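Local coordinates for protein Udp-n-acetylglucosamine pyrophosphorylase (Trypanosoma brucei, PDB 4BQH) that probably catalyses the formation of UDP-N-acetylglucosamine and diphosphate from UTP and N-acetylglucosamine 1-phosphate, at residues L176-S181 / A186-F191. Residues are numbered along the deposited sequence; the frame is centred on the assembly and turned at random.
Sequences LLVMTS and AETQRF
T188 meets V178 and T180 without any flat group between them: no ring, amide or carboxylate has a face or edge in this small, buried, aliphatic contact. The ring of F191, one helical turn further on, is instead occupied by F135, with which it stacks, and by F198, whose plane is inclined to it by about 55°, while F148 of helix 147-166 packs on both F191 and T188. Strand and helix come closest at T180 and T188, whose CA atoms are 7.4 Å apart. V178 and T188 reach toward each other and meet methyl to methyl, with V178 CG1 4.1 Å from T188 CG2. Both methyls lie anti to their own backbone N (chi1 179° for V178), which carries each toward the other segment. T180 runs past T188 in the opposite sense, and its CG2 rests 4.0 Å from T188 CB and equally near T188 CG2. The hydroxyls are held elsewhere. T188 OG1, anti to its own carbonyl carbon (chi1 -57°), hydrogen-bonds to the carbonyl oxygen of N184, one turn earlier. T180 OG1 hydrogen-bonds to D185 OD2, and the other carboxylate oxygen of D185 takes Q189 NE2, so D185 links T180 of the strand to Q189 of the helix. Such methyl packing joins helix to sheet in the beta-alpha-beta crossover from strand 175-180 through helix 185-194 to the adjacent parallel strand 205-209, part of the Rossmann-like GT-A nucleotidyltransferase fold.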
ATOM      1  N   LEU A 176      -0.062 -11.326   6.602  1.00 10.36           N
ATOM      2  CA  LEU A 176      -0.742 -10.058   6.418  1.00 10.19           C
ATOM      3  C   LEU A 176      -0.298  -9.133   7.545  1.00 10.31           C
ATOM      4  O   LEU A 176      -0.439  -9.455   8.739  1.00 10.23           O
ATOM      5  CB  LEU A 176      -2.272 -10.248   6.451  1.00 10.99           C
ATOM      6  CG  LEU A 176      -3.076  -8.949   6.288  1.00 11.16           C
ATOM      7  CD1 LEU A 176      -2.742  -8.246   4.976  1.00 11.50           C
ATOM      8  CD2 LEU A 176      -4.565  -9.213   6.358  1.00 11.44           C
ATOM      9  N   LEU A 177       0.246  -7.984   7.158  1.00  9.89           N
ATOM     10  CA  LEU A 177       0.738  -6.994   8.114  1.00 10.09           C
ATOM     11  C   LEU A 177      -0.176  -5.793   7.985  1.00 10.67           C
ATOM     12  O   LEU A 177      -0.246  -5.186   6.904  1.00 11.31           O
ATOM     13  CB  LEU A 177       2.177  -6.601   7.741  1.00  9.92           C
ATOM     14  CG  LEU A 177       3.140  -7.700   7.282  1.00 10.32           C
ATOM     15  CD1 LEU A 177       4.505  -7.072   6.999  1.00 10.31           C
ATOM     16  CD2 LEU A 177       3.217  -8.782   8.352  1.00 10.61           C
ATOM     17  N   VAL A 178      -0.911  -5.481   9.049  1.00 10.07           N
ATOM     18  CA  VAL A 178      -1.889  -4.400   8.983  1.00  9.97           C
ATOM     19  C   VAL A 178      -1.309  -3.200   9.748  1.00 10.24           C
ATOM     20  O   VAL A 178      -1.183  -3.252  10.972  1.00 10.53           O
ATOM     21  CB  VAL A 178      -3.237  -4.846   9.604  1.00 10.08           C
ATOM     22  CG1 VAL A 178      -4.258  -3.707   9.556  1.00  9.26           C
ATOM     23  CG2 VAL A 178      -3.751  -6.059   8.852  1.00 10.35           C
ATOM     24  N   MET A 179      -0.922  -2.150   9.021  1.00  9.90           N
ATOM     25  CA  MET A 179      -0.258  -1.023   9.664  1.00 10.01           C
ATOM     26  C   MET A 179      -1.273   0.024  10.093  1.00 10.44           C
ATOM     27  O   MET A 179      -1.747   0.834   9.305  1.00 10.77           O
ATOM     28  CB  MET A 179       0.854  -0.398   8.800  1.00 10.34           C
ATOM     29  CG  MET A 179       1.714   0.521   9.682  1.00 10.94           C
ATOM     30  SD  MET A 179       3.113   1.212   8.775  1.00 12.23           S
ATOM     31  CE  MET A 179       2.305   2.519   7.884  1.00 11.29           C
ATOM     32  N   THR A 180      -1.592  -0.013  11.375  1.00 10.45           N
ATOM     33  CA  THR A 180      -2.663   0.800  11.931  1.00 11.64           C
ATOM     34  C   THR A 180      -2.089   2.166  12.340  1.00 12.21           C
ATOM     35  O   THR A 180      -0.901   2.430  12.181  1.00 11.43           O
ATOM     36  CB  THR A 180      -3.233   0.091  13.157  1.00 11.87           C
ATOM     37  OG1 THR A 180      -2.147  -0.221  14.044  1.00 12.27           O
ATOM     38  CG2 THR A 180      -3.932  -1.222  12.739  1.00 12.30           C
ATOM     39  N   SER A 181      -2.947   3.026  12.877  1.00 13.24           N
ATOM     40  CA  SER A 181      -2.475   4.161  13.666  1.00 13.98           C
ATOM     41  C   SER A 181      -2.567   3.821  15.153  1.00 14.88           C
ATOM     42  O   SER A 181      -3.289   2.891  15.551  1.00 15.49           O
ATOM     43  CB  SER A 181      -3.297   5.420  13.363  1.00 13.90           C
ATOM     44  OG  SER A 181      -4.630   5.317  13.865  1.00 14.45           O
ATOM     45  N   ALA A 186      -6.865  -0.499  18.091  1.00 14.99           N
ATOM     46  CA  ALA A 186      -7.796  -1.338  18.845  1.00 15.15           C
ATOM     47  C   ALA A 186      -9.077  -1.599  18.075  1.00 15.12           C
ATOM     48  O   ALA A 186      -9.544  -2.731  18.006  1.00 15.47           O
ATOM     49  CB  ALA A 186      -8.096  -0.691  20.192  1.00 14.83           C
ATOM     50  N   GLU A 187      -9.653  -0.557  17.487  1.00 16.20           N
ATOM     51  CA  GLU A 187     -10.894  -0.725  16.754  1.00 16.80           C
ATOM     52  C   GLU A 187     -10.665  -1.577  15.500  1.00 15.46           C
ATOM     53  O   GLU A 187     -11.539  -2.350  15.113  1.00 14.33           O
ATOM     54  CB  GLU A 187     -11.563   0.627  16.449  1.00 19.60           C
ATOM     55  CG  GLU A 187     -10.930   1.447  15.336  1.00 23.50           C
ATOM     56  CD  GLU A 187     -11.573   2.819  15.173  1.00 25.89           C
ATOM     57  OE1 GLU A 187     -12.806   2.898  15.018  1.00 28.43           O
ATOM     58  OE2 GLU A 187     -10.837   3.819  15.204  1.00 31.95           O
ATOM     59  N   THR A 188      -9.475  -1.467  14.904  1.00 13.26           N
ATOM     60  CA  THR A 188      -9.134  -2.316  13.750  1.00 13.00           C
ATOM     61  C   THR A 188      -9.045  -3.804  14.144  1.00 12.90           C
ATOM     62  O   THR A 188      -9.620  -4.672  13.480  1.00 12.62           O
ATOM     63  CB  THR A 188      -7.850  -1.838  13.037  1.00 12.92           C
ATOM     64  OG1 THR A 188      -8.018  -0.464  12.624  1.00 13.18           O
ATOM     65  CG2 THR A 188      -7.565  -2.718  11.774  1.00 12.72           C
ATOM     66  N   GLN A 189      -8.363  -4.094  15.244  1.00 13.48           N
ATOM     67  CA  GLN A 189      -8.255  -5.496  15.695  1.00 14.79           C
ATOM     68  C   GLN A 189      -9.626  -6.064  16.014  1.00 15.60           C
ATOM     69  O   GLN A 189      -9.913  -7.209  15.662  1.00 16.31           O
ATOM     70  CB  GLN A 189      -7.350  -5.602  16.906  1.00 16.05           C
ATOM     71  CG  GLN A 189      -5.909  -5.249  16.587  1.00 16.46           C
ATOM     72  CD  GLN A 189      -4.958  -5.788  17.609  1.00 18.14           C
ATOM     73  OE1 GLN A 189      -5.000  -6.966  17.937  1.00 19.78           O
ATOM     74  NE2 GLN A 189      -4.106  -4.933  18.129  1.00 19.62           N
ATOM     75  N   ARG A 190     -10.466  -5.251  16.662  1.00 16.58           N
ATOM     76  CA  ARG A 190     -11.853  -5.650  16.971  1.00 18.04           C
ATOM     77  C   ARG A 190     -12.656  -6.012  15.725  1.00 16.73           C
ATOM     78  O   ARG A 190     -13.346  -7.024  15.688  1.00 17.71           O
ATOM     79  CB  ARG A 190     -12.574  -4.546  17.741  1.00 20.85           C
ATOM     80  CG  ARG A 190     -12.351  -4.588  19.237  1.00 26.31           C
ATOM     81  CD  ARG A 190     -13.485  -3.827  19.921  1.00 30.48           C
ATOM     82  NE  ARG A 190     -13.363  -3.837  21.377  1.00 33.77           N
ATOM     83  CZ  ARG A 190     -13.865  -4.776  22.177  1.00 35.75           C
ATOM     84  NH1 ARG A 190     -14.529  -5.816  21.677  1.00 34.68           N
ATOM     85  NH2 ARG A 190     -13.692  -4.678  23.487  1.00 38.18           N
ATOM     86  N   PHE A 191     -12.579  -5.166  14.709  1.00 15.63           N
ATOM     87  CA  PHE A 191     -13.246  -5.419  13.430  1.00 15.31           C
ATOM     88  C   PHE A 191     -12.795  -6.754  12.823  1.00 14.37           C
ATOM     89  O   PHE A 191     -13.622  -7.524  12.366  1.00 14.70           O
ATOM     90  CB  PHE A 191     -12.963  -4.237  12.486  1.00 14.92           C
ATOM     91  CG  PHE A 191     -13.681  -4.291  11.161  1.00 15.45           C
ATOM     92  CD1 PHE A 191     -15.050  -4.047  11.077  1.00 16.03           C
ATOM     93  CD2 PHE A 191     -12.967  -4.528   9.978  1.00 15.27           C
ATOM     94  CE1 PHE A 191     -15.698  -4.053   9.848  1.00 16.18           C
ATOM     95  CE2 PHE A 191     -13.616  -4.547   8.741  1.00 15.74           C
ATOM     96  CZ  PHE A 191     -14.985  -4.308   8.676  1.00 16.03           C
TER